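Local coordinates for Low molecular weight phosphotyrosine protein phosphatase 1 (Drosophila melanogaster, PDB 7CUY) that hydrolyses phosphotyrosine in proteins, and probably also low-molecular-weight aryl and acyl phosphates, releasing inorganic phosphate, at residues K4-C9 against K75-E80; V21-T26 against V35-A40; D25-A30 against A147-R152; H62-T67 against T136-C141; R71-Q76 against R96-K101. All coordinates share one frame; numbering follows the deposited sequence.

Contact 1: K4-C9 against K75-E80; sequences KVLMIC and KQDFSE
Leu6 and Asp77 form the carbon-to-carbon part of this contact. The CD2 methyl of Leu6 stands 3.8 Å from CG of Asp77 and 3.9 Å from its CB, and the two side chains meet at roughly a right angle. With CG opposite the backbone N (chi1 -176°), Leu6 reaches off the strand to rest on the stem of the aspartate. The carboxylate is engaged elsewhere: OD2 accepts from the backbone N of Arg74 and forms a salt bridge with Arg71.

Such packing illustrates the layering of an open parallel alpha/beta sheet, the fold of low molecular weight phosphatases. Strand 3-9 is an inner strand that runs to Cys9, the nucleophile by similarity; Leu6 faces helix 77-80 on one side of the sheet, while Met7 meets helix 15-29 on the other.

Farther along, the Lys4 methylenes pack on Glu80. The CD methylene of Lys4 lies 3.8 Å from the carbonyl O of Glu80, and CG of the extended Glu80 side chain is 3.9 Å from that same CD. The opposite charges stay apart, NZ of Lys4 being 4.4 Å from OE2 of Glu80, beyond a salt bridge though near enough for a likely mild attraction.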
# COMPACT_ATOMS: atom_id res chain seq x y z
N LYS A 4 4.94 9.56 8.17
CA LYS A 4 4.72 8.12 8.20
C LYS A 4 3.55 7.76 7.30
O LYS A 4 2.47 8.34 7.43
CB LYS A 4 4.51 7.64 9.63
CG LYS A 4 5.79 7.70 10.47
CD LYS A 4 5.61 7.08 11.84
CE LYS A 4 6.87 7.20 12.71
NZ LYS A 4 6.62 7.91 14.01
N VAL A 5 3.76 6.77 6.42
CA VAL A 5 2.78 6.30 5.44
C VAL A 5 2.51 4.83 5.71
O VAL A 5 3.46 4.05 5.90
CB VAL A 5 3.28 6.49 3.99
CG1 VAL A 5 2.38 5.75 3.00
CG2 VAL A 5 3.34 7.97 3.61
N LEU A 6 1.24 4.43 5.71
CA LEU A 6 0.82 3.05 5.95
C LEU A 6 -0.02 2.55 4.78
O LEU A 6 -1.07 3.13 4.49
CB LEU A 6 0.03 2.93 7.25
CG LEU A 6 -0.40 1.52 7.69
CD1 LEU A 6 0.83 0.63 8.01
CD2 LEU A 6 -1.34 1.58 8.89
N MET A 7 0.43 1.50 4.10
CA MET A 7 -0.36 0.91 3.02
C MET A 7 -1.22 -0.23 3.55
O MET A 7 -0.71 -1.13 4.22
CB MET A 7 0.53 0.38 1.90
CG MET A 7 1.49 1.41 1.35
SD MET A 7 0.65 2.73 0.48
CE MET A 7 2.07 3.54 -0.34
N ILE A 8 -2.51 -0.23 3.21
CA ILE A 8 -3.49 -1.20 3.72
C ILE A 8 -4.14 -1.90 2.54
O ILE A 8 -4.56 -1.25 1.57
CB ILE A 8 -4.59 -0.50 4.56
CG1 ILE A 8 -4.01 0.20 5.79
CG2 ILE A 8 -5.70 -1.46 4.93
CD1 ILE A 8 -3.14 -0.70 6.62
N CYS A 9 -4.27 -3.22 2.63
CA CYS A 9 -5.21 -3.92 1.77
C CYS A 9 -5.94 -4.95 2.64
O CYS A 9 -5.83 -4.93 3.87
CB CYS A 9 -4.52 -4.53 0.55
SG CYS A 9 -3.33 -5.84 0.91
N LYS A 75 -5.87 0.23 15.99
CA LYS A 75 -6.40 1.57 16.16
C LYS A 75 -5.30 2.60 16.41
O LYS A 75 -5.45 3.76 16.01
CB LYS A 75 -7.41 1.59 17.30
CG LYS A 75 -8.51 0.56 17.17
CD LYS A 75 -9.63 1.08 16.31
CE LYS A 75 -10.96 0.48 16.72
NZ LYS A 75 -11.94 1.55 17.12
N GLN A 76 -4.20 2.22 17.07
CA GLN A 76 -3.16 3.21 17.29
C GLN A 76 -2.47 3.62 15.99
O GLN A 76 -1.81 4.66 15.95
CB GLN A 76 -2.11 2.72 18.29
CG GLN A 76 -0.98 1.91 17.68
CD GLN A 76 0.24 1.85 18.58
OE1 GLN A 76 0.50 0.84 19.25
NE2 GLN A 76 1.02 2.94 18.60
N ASP A 77 -2.62 2.82 14.92
CA ASP A 77 -2.13 3.22 13.61
C ASP A 77 -2.72 4.56 13.20
O ASP A 77 -2.03 5.40 12.63
CB ASP A 77 -2.48 2.18 12.55
CG ASP A 77 -1.64 0.92 12.66
OD1 ASP A 77 -0.46 0.99 13.08
OD2 ASP A 77 -2.17 -0.16 12.33
N PHE A 78 -4.00 4.80 13.52
CA PHE A 78 -4.60 6.05 13.07
C PHE A 78 -4.05 7.26 13.82
O PHE A 78 -4.29 8.38 13.38
CB PHE A 78 -6.12 5.99 13.21
CG PHE A 78 -6.77 4.94 12.35
CD1 PHE A 78 -7.22 5.26 11.07
CD2 PHE A 78 -6.89 3.64 12.80
CE1 PHE A 78 -7.81 4.29 10.27
CE2 PHE A 78 -7.48 2.67 12.01
CZ PHE A 78 -7.94 2.99 10.74
N SER A 79 -3.32 7.05 14.92
CA SER A 79 -2.61 8.14 15.58
C SER A 79 -1.13 8.19 15.24
O SER A 79 -0.50 9.24 15.43
CB SER A 79 -2.74 8.02 17.10
OG SER A 79 -4.09 8.13 17.53
N GLU A 80 -0.55 7.08 14.76
CA GLU A 80 0.87 7.09 14.43
C GLU A 80 1.15 7.56 13.00
O GLU A 80 2.15 8.25 12.75
CB GLU A 80 1.47 5.70 14.64
CG GLU A 80 2.98 5.65 14.31
CD GLU A 80 3.64 4.29 14.56
OE1 GLU A 80 3.15 3.53 15.43
OE2 GLU A 80 4.65 3.99 13.88

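Contact 2: V21-T26 against V35-A40; sequences VVMVDT and VEVDSA
Val37 points from strand 35-40 at helix 21-26 and packs against two consecutive helical residues, Met23 and Val24. The buried, closely fitted side is that of Met23, which meets both methyls of the valine. Its CG approaches the CG2 methyl of Val37 to 3.8 Å and its CB lies 4.0 Å from the CG1 methyl, so that both branches of Val37 find carbon against them. The methionine crosses Val37 at about a right angle; its chain leaves with CG opposite the backbone N (chi1 -173°) and then bends, taking the sulfur away from Val37, and its CE methyl packs on Met149.

The solvent side belongs to Val24, on the exposed flank of the helix, and it is close through a single methyl. CG2 of Val24 sits 3.7 Å from CB of Val37 and equally close to its CG2, the side chains sliding past one another in opposite directions. That methyl lies beside its own backbone N, where it meets Val37, while CG1 makes no close approach to the strand. Glu36 and Asp38 direct their CB atoms away from the helix.

Helix and strand here belong to the beta-alpha-beta crossover of strand 3-9, helix 15-29 and strand 35-41, the last an outermost strand of the sheet. Leu27 and Glu20 of the same helix also touch Val37, Met23 reaches Met7 on the neighbouring strand, and Val22 and Thr26 turn to helix 132-153.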
# COMPACT_ATOMS: atom_id res chain seq x y z
N VAL A 21 6.68 -1.64 -0.82
CA VAL A 21 8.03 -1.75 -1.38
C VAL A 21 8.23 -0.70 -2.48
O VAL A 21 9.31 -0.09 -2.60
CB VAL A 21 8.28 -3.18 -1.88
CG1 VAL A 21 9.53 -3.21 -2.73
CG2 VAL A 21 8.42 -4.14 -0.71
N VAL A 22 7.21 -0.49 -3.31
CA VAL A 22 7.34 0.50 -4.37
C VAL A 22 7.48 1.90 -3.78
O VAL A 22 8.27 2.71 -4.28
CB VAL A 22 6.14 0.40 -5.35
CG1 VAL A 22 6.09 1.59 -6.27
CG2 VAL A 22 6.23 -0.89 -6.17
N MET A 23 6.76 2.19 -2.69
CA MET A 23 6.86 3.53 -2.11
C MET A 23 8.27 3.77 -1.57
O MET A 23 8.84 4.85 -1.77
CB MET A 23 5.81 3.72 -1.02
CG MET A 23 5.70 5.14 -0.43
SD MET A 23 4.81 6.32 -1.49
CE MET A 23 6.16 7.18 -2.20
N VAL A 24 8.85 2.77 -0.91
CA VAL A 24 10.20 2.92 -0.38
C VAL A 24 11.19 3.12 -1.52
O VAL A 24 12.05 4.00 -1.47
CB VAL A 24 10.58 1.72 0.51
CG1 VAL A 24 12.06 1.71 0.80
CG2 VAL A 24 9.82 1.82 1.81
N ASP A 25 11.06 2.31 -2.58
CA ASP A 25 11.89 2.48 -3.77
C ASP A 25 11.68 3.85 -4.40
O ASP A 25 12.64 4.48 -4.87
CB ASP A 25 11.58 1.38 -4.77
CG ASP A 25 12.48 1.43 -5.99
OD1 ASP A 25 13.71 1.63 -5.82
OD2 ASP A 25 11.95 1.27 -7.12
N THR A 26 10.44 4.31 -4.43
CA THR A 26 10.15 5.61 -5.01
C THR A 26 10.79 6.73 -4.20
O THR A 26 11.39 7.65 -4.76
CB THR A 26 8.64 5.78 -5.11
OG1 THR A 26 8.14 4.87 -6.09
CG2 THR A 26 8.26 7.19 -5.48
N VAL A 35 10.72 9.99 5.34
CA VAL A 35 9.41 9.36 5.18
C VAL A 35 9.56 7.87 5.45
O VAL A 35 10.34 7.19 4.77
CB VAL A 35 8.81 9.59 3.77
CG1 VAL A 35 7.43 8.93 3.67
CG2 VAL A 35 8.72 11.08 3.43
N GLU A 36 8.82 7.36 6.43
CA GLU A 36 8.79 5.94 6.78
C GLU A 36 7.54 5.31 6.19
O GLU A 36 6.49 5.95 6.13
CB GLU A 36 8.84 5.77 8.30
CG GLU A 36 8.42 4.40 8.83
CD GLU A 36 7.89 4.46 10.28
OE1 GLU A 36 8.66 4.86 11.19
OE2 GLU A 36 6.70 4.11 10.50
N VAL A 37 7.66 4.07 5.73
CA VAL A 37 6.58 3.35 5.07
C VAL A 37 6.40 1.99 5.74
O VAL A 37 7.38 1.31 6.04
CB VAL A 37 6.85 3.16 3.56
CG1 VAL A 37 5.59 2.70 2.84
CG2 VAL A 37 7.41 4.45 2.93
N ASP A 38 5.15 1.59 5.95
CA ASP A 38 4.79 0.31 6.56
C ASP A 38 3.57 -0.19 5.81
O ASP A 38 3.01 0.53 4.98
CB ASP A 38 4.55 0.48 8.06
CG ASP A 38 4.47 -0.85 8.84
OD1 ASP A 38 5.03 -1.88 8.38
OD2 ASP A 38 3.86 -0.85 9.94
N SER A 39 3.16 -1.44 6.06
CA SER A 39 1.89 -1.91 5.50
C SER A 39 1.20 -2.82 6.51
O SER A 39 1.84 -3.35 7.42
CB SER A 39 2.09 -2.64 4.16
OG SER A 39 2.85 -3.82 4.32
N ALA A 40 -0.12 -2.98 6.37
CA ALA A 40 -0.83 -3.90 7.27
C ALA A 40 -2.16 -4.32 6.64
O ALA A 40 -2.57 -3.82 5.59
CB ALA A 40 -1.05 -3.27 8.65

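Contact 3: D25-A30 against A147-R152; sequences DTLEKA and AFMKER
Helix-against-helix packing joins Met149 of helix 132-153 to Thr26 and Leu27 near the end of helix 15-29, and to Ala30 just beyond residue 29, a buried contact between elements that lie on the same face of the sheet. One flexible side chain does nearly all the work on its side. Met149 leaves its helix extended, and a bend about the CG-SD bond (chi3 77°) swings the CE methyl between two partners: CG2 of Thr26 at 3.6 Å and CB of Ala30 at 3.5 Å, the latter slightly inside usual van der Waals distance. The sulfur shares the work. SD lies 3.6 Å from CG2 of Thr26 and 3.9 Å from CD2 of Leu27, whose side chain runs past the methionine in the opposite direction.

Around this, Leu27 continues to Val35 and Val37 on the edge strand and to Leu153, while Phe148, next to Met149, meets Tyr83 and Phe85 edge-to-face. With an alanine at Met149 the helices would probably be left with a gap, Thr26, Leu27 and Ala30 losing the side chain they share.

The contact is apolar, made of methyl and thioether groups. Thr26 offers a methyl because its hydroxyl is already bonded to the carbonyl of Val22, so the join rests on dispersion and close fit.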
# COMPACT_ATOMS: atom_id res chain seq x y z
N ASP A 25 11.06 2.31 -2.58
CA ASP A 25 11.89 2.48 -3.77
C ASP A 25 11.68 3.85 -4.40
O ASP A 25 12.64 4.48 -4.87
CB ASP A 25 11.58 1.38 -4.77
CG ASP A 25 12.48 1.43 -5.99
OD1 ASP A 25 13.71 1.63 -5.82
OD2 ASP A 25 11.95 1.27 -7.12
N THR A 26 10.44 4.31 -4.43
CA THR A 26 10.15 5.61 -5.01
C THR A 26 10.79 6.73 -4.20
O THR A 26 11.39 7.65 -4.76
CB THR A 26 8.64 5.78 -5.11
OG1 THR A 26 8.14 4.87 -6.09
CG2 THR A 26 8.26 7.19 -5.48
N LEU A 27 10.68 6.67 -2.87
CA LEU A 27 11.35 7.66 -2.04
C LEU A 27 12.86 7.62 -2.22
O LEU A 27 13.51 8.67 -2.23
CB LEU A 27 11.00 7.43 -0.57
CG LEU A 27 9.52 7.59 -0.24
CD1 LEU A 27 9.19 6.83 1.05
CD2 LEU A 27 9.13 9.07 -0.14
N GLU A 28 13.44 6.42 -2.38
CA GLU A 28 14.88 6.32 -2.51
C GLU A 28 15.38 6.99 -3.79
O GLU A 28 16.35 7.76 -3.76
CB GLU A 28 15.32 4.85 -2.43
CG GLU A 28 16.82 4.70 -2.23
CD GLU A 28 17.23 3.31 -1.77
OE1 GLU A 28 18.43 2.95 -1.93
OE2 GLU A 28 16.36 2.57 -1.24
N LYS A 29 14.70 6.75 -4.91
CA LYS A 29 15.11 7.38 -6.16
C LYS A 29 14.99 8.90 -6.10
O LYS A 29 15.74 9.61 -6.77
CB LYS A 29 14.30 6.82 -7.33
CG LYS A 29 14.63 5.37 -7.59
CD LYS A 29 13.97 4.82 -8.85
CE LYS A 29 12.54 4.38 -8.60
NZ LYS A 29 12.01 3.64 -9.79
N ALA A 30 14.06 9.42 -5.30
CA ALA A 30 13.92 10.86 -5.14
C ALA A 30 14.79 11.44 -4.03
O ALA A 30 14.73 12.65 -3.78
CB ALA A 30 12.47 11.22 -4.87
N ALA A 147 3.29 10.02 -7.97
CA ALA A 147 2.44 11.21 -8.00
C ALA A 147 2.12 11.70 -6.60
O ALA A 147 2.22 12.90 -6.32
CB ALA A 147 1.15 10.91 -8.78
N PHE A 148 1.75 10.79 -5.69
CA PHE A 148 1.56 11.17 -4.29
C PHE A 148 2.81 11.81 -3.70
O PHE A 148 2.74 12.86 -3.05
CB PHE A 148 1.17 9.96 -3.45
CG PHE A 148 1.15 10.25 -1.97
CD1 PHE A 148 2.17 9.81 -1.14
CD2 PHE A 148 0.11 10.98 -1.41
CE1 PHE A 148 2.16 10.09 0.23
CE2 PHE A 148 0.09 11.25 -0.06
CZ PHE A 148 1.12 10.81 0.77
N MET A 149 3.96 11.15 -3.87
CA MET A 149 5.21 11.69 -3.35
C MET A 149 5.46 13.09 -3.88
O MET A 149 5.79 14.02 -3.12
CB MET A 149 6.38 10.79 -3.71
CG MET A 149 7.72 11.37 -3.31
SD MET A 149 9.07 10.32 -3.81
CE MET A 149 9.11 10.72 -5.57
N LYS A 150 5.31 13.27 -5.19
CA LYS A 150 5.59 14.58 -5.77
C LYS A 150 4.62 15.64 -5.26
O LYS A 150 5.05 16.73 -4.85
CB LYS A 150 5.56 14.49 -7.30
CG LYS A 150 6.93 14.16 -7.89
CD LYS A 150 6.81 13.64 -9.31
CE LYS A 150 8.05 13.95 -10.10
NZ LYS A 150 9.22 13.22 -9.60
N GLU A 151 3.32 15.35 -5.25
CA GLU A 151 2.34 16.35 -4.83
C GLU A 151 2.39 16.61 -3.34
O GLU A 151 2.60 17.74 -2.89
CB GLU A 151 0.92 15.92 -5.21
CG GLU A 151 0.67 15.83 -6.67
CD GLU A 151 -0.67 15.19 -6.94
OE1 GLU A 151 -1.64 15.54 -6.21
OE2 GLU A 151 -0.73 14.32 -7.84
N ARG A 152 2.16 15.57 -2.54
CA ARG A 152 1.94 15.77 -1.11
C ARG A 152 3.22 15.73 -0.30
O ARG A 152 3.34 16.45 0.68
CB ARG A 152 1.00 14.71 -0.55
CG ARG A 152 -0.34 14.71 -1.21
CD ARG A 152 -1.13 15.98 -0.87
NE ARG A 152 -2.51 15.80 -1.30
CZ ARG A 152 -3.47 15.30 -0.53
NH1 ARG A 152 -3.22 14.96 0.73
NH2 ARG A 152 -4.69 15.15 -1.02

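Contact 4: H62-T67 against T136-C141; sequences HGLKCT and TAYQQC
His62 lies flat over the ring of Tyr138, an offset face-to-face stack with centroids 4.0 Å apart and planes inclined by 19°. The overlap is uneven: CE2 of Tyr138 stands 3.4 Å above the imidazole plane, over its centre, whereas CD2 of His62 falls toward the rim of the phenol ring. At the hydroxyl end, OH of Tyr138 comes within 3.4 Å of CB of His62. Leu64 approaches differently, its CD1 methyl meeting the edge of the tyrosine 4.0 Å from CE1.

Backbone geometry presents both loop residues to the ring. Helix 53-61 ends here in a Schellman motif, with Gly63 as the C-prime residue at positive phi and Leu64 N bonded back to Leu59 O; the chain turns sharply at Gly63, and His62 and Leu64 both point toward Tyr138. On the other side, CG of Tyr138 opposite its backbone N (chi1 172°) sends the ring out from helix 132-153 toward the loop.

Farther out, NE2 of His62 is hydrogen-bonded to Glu135, one turn before Tyr138 on that helix, which fixes the rotation of the imidazole. Were His62 an alanine, Tyr138 would probably lose its stacking partner on that face, and the Glu135 carboxylate this hydrogen-bond mate. Thr58 and Leu59 also touch Tyr138, as does Val22 of helix 15-29, and the phenol side chain lies about 9 Å from that of Arg15, an active-site residue by similarity.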
# COMPACT_ATOMS: atom_id res chain seq x y z
N HIS A 62 11.37 -6.91 -10.93
CA HIS A 62 11.73 -5.51 -11.06
C HIS A 62 12.87 -5.13 -10.12
O HIS A 62 13.05 -3.94 -9.83
CB HIS A 62 10.51 -4.63 -10.82
CG HIS A 62 9.42 -4.86 -11.81
ND1 HIS A 62 9.33 -4.16 -12.99
CD2 HIS A 62 8.36 -5.70 -11.79
CE1 HIS A 62 8.27 -4.57 -13.67
NE2 HIS A 62 7.67 -5.51 -12.96
N GLY A 63 13.62 -6.11 -9.65
CA GLY A 63 14.80 -5.84 -8.86
C GLY A 63 14.53 -5.35 -7.46
O GLY A 63 15.35 -4.62 -6.89
N LEU A 64 13.40 -5.74 -6.87
CA LEU A 64 13.03 -5.32 -5.53
C LEU A 64 12.88 -6.54 -4.65
O LEU A 64 12.67 -7.65 -5.13
CB LEU A 64 11.73 -4.51 -5.55
CG LEU A 64 11.95 -3.17 -6.20
CD1 LEU A 64 10.62 -2.57 -6.62
CD2 LEU A 64 12.74 -2.24 -5.26
N LYS A 65 12.99 -6.33 -3.34
CA LYS A 65 12.90 -7.40 -2.37
C LYS A 65 11.78 -7.11 -1.38
O LYS A 65 11.47 -5.95 -1.09
CB LYS A 65 14.23 -7.61 -1.61
CG LYS A 65 15.20 -8.55 -2.32
CD LYS A 65 16.25 -9.16 -1.37
CE LYS A 65 17.66 -9.03 -1.96
NZ LYS A 65 18.23 -10.32 -2.44
N CYS A 66 11.20 -8.18 -0.85
CA CYS A 66 10.09 -8.08 0.08
C CYS A 66 10.33 -9.05 1.23
O CYS A 66 10.22 -10.27 1.06
CB CYS A 66 8.76 -8.40 -0.61
SG CYS A 66 7.37 -8.20 0.49
N THR A 67 10.64 -8.50 2.40
CA THR A 67 10.89 -9.29 3.60
C THR A 67 9.86 -8.97 4.67
O THR A 67 10.13 -9.08 5.87
CB THR A 67 12.30 -9.03 4.10
OG1 THR A 67 12.39 -7.67 4.55
CG2 THR A 67 13.29 -9.23 2.98
N THR A 136 0.02 -5.86 -12.67
CA THR A 136 -0.70 -4.62 -12.96
C THR A 136 -0.82 -3.76 -11.70
O THR A 136 -0.69 -2.54 -11.77
CB THR A 136 -2.07 -4.88 -13.61
OG1 THR A 136 -3.14 -4.73 -12.66
CG2 THR A 136 -2.14 -6.24 -14.21
N ALA A 137 -1.02 -4.40 -10.54
CA ALA A 137 -0.94 -3.68 -9.27
C ALA A 137 0.42 -2.98 -9.13
O ALA A 137 0.49 -1.82 -8.69
CB ALA A 137 -1.16 -4.64 -8.11
N TYR A 138 1.50 -3.67 -9.46
CA TYR A 138 2.82 -3.05 -9.40
C TYR A 138 2.88 -1.82 -10.31
O TYR A 138 3.29 -0.74 -9.88
CB TYR A 138 3.90 -4.07 -9.77
CG TYR A 138 5.27 -3.44 -9.91
CD1 TYR A 138 6.10 -3.33 -8.82
CD2 TYR A 138 5.71 -2.93 -11.13
CE1 TYR A 138 7.34 -2.74 -8.92
CE2 TYR A 138 6.95 -2.34 -11.25
CZ TYR A 138 7.76 -2.24 -10.14
OH TYR A 138 9.01 -1.65 -10.23
N GLN A 139 2.46 -1.96 -11.57
CA GLN A 139 2.47 -0.82 -12.48
C GLN A 139 1.66 0.34 -11.91
O GLN A 139 2.09 1.50 -12.00
CB GLN A 139 1.93 -1.23 -13.86
CG GLN A 139 2.87 -2.11 -14.66
CD GLN A 139 2.84 -1.82 -16.16
OE1 GLN A 139 2.04 -1.01 -16.67
NE2 GLN A 139 3.76 -2.46 -16.89
N GLN A 140 0.50 0.05 -11.32
CA GLN A 140 -0.33 1.11 -10.75
C GLN A 140 0.37 1.80 -9.59
O GLN A 140 0.40 3.03 -9.50
CB GLN A 140 -1.67 0.54 -10.30
CG GLN A 140 -2.57 0.12 -11.45
CD GLN A 140 -3.77 -0.69 -10.98
OE1 GLN A 140 -3.63 -1.84 -10.55
NE2 GLN A 140 -4.96 -0.11 -11.08
N CYS A 141 0.94 1.01 -8.68
CA CYS A 141 1.65 1.56 -7.53
C CYS A 141 2.83 2.44 -7.97
O CYS A 141 3.13 3.46 -7.34
CB CYS A 141 2.13 0.42 -6.63
SG CYS A 141 0.76 -0.45 -5.82

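Contact 5: R71-Q76 against R96-K101; sequences RQIRKQ and RRLAPK
Lys75 and Leu98 bury the most surface here, with Pro100 next. The lysine spends its aliphatic length on the end of helix 89-98: a turn at chi2 (-85°) folds the chain across so that CD lies 3.4 Å from the carbonyl O of Leu98. NZ is 3.7 Å from the same oxygen. That distance is long for a bond, yet a positive group beside the last helical carbonyl, Leu98 O, would probably be drawn to it electrostatically. Ala99, the first residue to leave helical geometry, marks the end of that helix.

Leu98 uses its side chain in another direction. Its CD1 methyl meets the CG2 methyl of Ile73 at 4.0 Å, the two chains approaching at a slant. Ile73 carries its longer branch opposite the backbone N (chi1 -173°), which leaves CG2 wedged between N and the carbonyl carbon and facing the leucine. The CD2 methyl of Leu98 is a looser neighbour of Lys75, 4.5 Å from CE.

Pro100 completes the patch from the side of the departing chain. Its ring CD is 4.4 Å from CD of Lys75, and its CG lies 4.3 Å from the backbone O of Lys75, so the lysine is flanked by the proline ring as well as the helix end.

This surface patch lies over Phe78 of helix 77-80, which touches Ile73, Leu98, Ala99 and Pro100 alike. Ile73 also reaches Ile8 on strand 3-9, and the backbone of segment 71-76 is hydrogen-bonded at Arg71 and Ile73 to Ala41, tying it to strand 35-41.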
# COMPACT_ATOMS: atom_id res chain seq x y z
N ARG A 71 1.11 -8.12 9.38
CA ARG A 71 0.45 -7.74 10.62
C ARG A 71 -0.89 -7.11 10.30
O ARG A 71 -1.14 -6.64 9.17
CB ARG A 71 1.31 -6.78 11.47
CG ARG A 71 1.13 -5.31 11.12
CD ARG A 71 1.86 -4.40 12.10
NE ARG A 71 1.97 -3.02 11.61
CZ ARG A 71 1.06 -2.07 11.82
NH1 ARG A 71 -0.05 -2.34 12.51
NH2 ARG A 71 1.25 -0.85 11.33
N GLN A 72 -1.76 -7.08 11.31
CA GLN A 72 -3.08 -6.50 11.15
C GLN A 72 -3.08 -5.06 11.63
O GLN A 72 -2.37 -4.70 12.58
CB GLN A 72 -4.13 -7.32 11.91
CG GLN A 72 -5.51 -7.18 11.35
CD GLN A 72 -6.51 -7.98 12.13
OE1 GLN A 72 -6.16 -8.64 13.11
NE2 GLN A 72 -7.77 -7.94 11.69
N ILE A 73 -3.87 -4.23 10.95
CA ILE A 73 -4.00 -2.84 11.35
C ILE A 73 -4.53 -2.78 12.78
O ILE A 73 -5.29 -3.65 13.24
CB ILE A 73 -4.93 -2.10 10.36
CG1 ILE A 73 -4.97 -0.59 10.63
CG2 ILE A 73 -6.35 -2.67 10.41
CD1 ILE A 73 -5.72 0.20 9.53
N ARG A 74 -4.11 -1.75 13.52
CA ARG A 74 -4.61 -1.50 14.86
C ARG A 74 -5.06 -0.05 14.97
O ARG A 74 -4.72 0.80 14.15
CB ARG A 74 -3.54 -1.82 15.92
CG ARG A 74 -2.15 -1.40 15.52
CD ARG A 74 -1.14 -1.71 16.61
NE ARG A 74 0.22 -1.71 16.08
CZ ARG A 74 0.90 -2.82 15.78
NH1 ARG A 74 0.34 -4.01 15.97
NH2 ARG A 74 2.13 -2.74 15.28
N LYS A 75 -5.87 0.23 15.99
CA LYS A 75 -6.40 1.57 16.16
C LYS A 75 -5.30 2.60 16.41
O LYS A 75 -5.45 3.76 16.01
CB LYS A 75 -7.41 1.59 17.30
CG LYS A 75 -8.51 0.56 17.17
CD LYS A 75 -9.63 1.08 16.31
CE LYS A 75 -10.96 0.48 16.72
NZ LYS A 75 -11.94 1.55 17.12
N GLN A 76 -4.20 2.22 17.07
CA GLN A 76 -3.16 3.21 17.29
C GLN A 76 -2.47 3.62 15.99
O GLN A 76 -1.81 4.66 15.95
CB GLN A 76 -2.11 2.72 18.29
CG GLN A 76 -0.98 1.91 17.68
CD GLN A 76 0.24 1.85 18.58
OE1 GLN A 76 0.50 0.84 19.25
NE2 GLN A 76 1.02 2.94 18.60
N ARG A 96 -12.68 3.71 7.08
CA ARG A 96 -13.61 4.67 7.65
C ARG A 96 -14.23 4.14 8.94
O ARG A 96 -14.30 4.85 9.95
CB ARG A 96 -14.72 5.02 6.65
CG ARG A 96 -14.37 6.09 5.61
CD ARG A 96 -15.64 6.64 4.91
NE ARG A 96 -16.42 5.56 4.30
CZ ARG A 96 -17.50 5.04 4.86
NH1 ARG A 96 -17.93 5.51 6.03
NH2 ARG A 96 -18.14 4.03 4.25
N ARG A 97 -14.66 2.88 8.94
CA ARG A 97 -15.30 2.39 10.16
C ARG A 97 -14.29 2.18 11.28
O ARG A 97 -14.63 2.35 12.45
CB ARG A 97 -16.08 1.10 9.89
CG ARG A 97 -15.38 -0.17 10.29
CD ARG A 97 -16.28 -1.41 10.28
NE ARG A 97 -15.48 -2.55 9.85
CZ ARG A 97 -14.69 -3.26 10.66
NH1 ARG A 97 -14.60 -2.95 11.94
NH2 ARG A 97 -13.97 -4.27 10.18
N LEU A 98 -13.03 1.87 10.95
CA LEU A 98 -12.02 1.62 11.97
C LEU A 98 -11.44 2.90 12.59
O LEU A 98 -11.10 2.90 13.78
CB LEU A 98 -10.88 0.79 11.39
CG LEU A 98 -11.20 -0.70 11.26
CD1 LEU A 98 -10.16 -1.38 10.37
CD2 LEU A 98 -11.21 -1.31 12.65
N ALA A 99 -11.30 3.97 11.82
CA ALA A 99 -10.62 5.19 12.28
C ALA A 99 -11.34 5.82 13.47
O ALA A 99 -12.53 6.14 13.36
CB ALA A 99 -10.57 6.20 11.13
N PRO A 100 -10.68 6.03 14.60
CA PRO A 100 -11.30 6.85 15.64
C PRO A 100 -11.57 8.25 15.12
O PRO A 100 -10.70 8.88 14.50
CB PRO A 100 -10.28 6.84 16.79
CG PRO A 100 -9.10 6.08 16.30
CD PRO A 100 -9.47 5.33 15.07
N LYS A 101 -12.79 8.73 15.34
CA LYS A 101 -13.17 10.06 14.87
C LYS A 101 -12.21 11.11 15.41
O LYS A 101 -11.98 11.19 16.62
CB LYS A 101 -14.59 10.39 15.30
CG LYS A 101 -14.94 11.87 15.13
CD LYS A 101 -16.44 12.06 15.21
CE LYS A 101 -16.83 13.50 14.87
NZ LYS A 101 -17.87 13.99 15.82

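The five contacts illustrate how a sheet is dressed on both faces. Contacts 1 and 5, centres 7 Å apart, share Lys75 and Gln76 on one side; contacts 2 and 3, 10 Å apart, share helix 15-29 on the other, and contact 4 joins contact 3 through helix 132-153. The sheet couples the layers: Val5 N lies 2.9 Å from Glu36 O, a probable hydrogen bond between contacts 1 and 2. Arg71 of contact 5 forms a salt bridge with Asp38 of contact 2. Side chain to side chain, Ile73 lies about 10 Å from Cys9 and Tyr138 about 9 Å from Arg15, the probable active-site residues; both stand about 12 Å from a bound EPE buffer molecule.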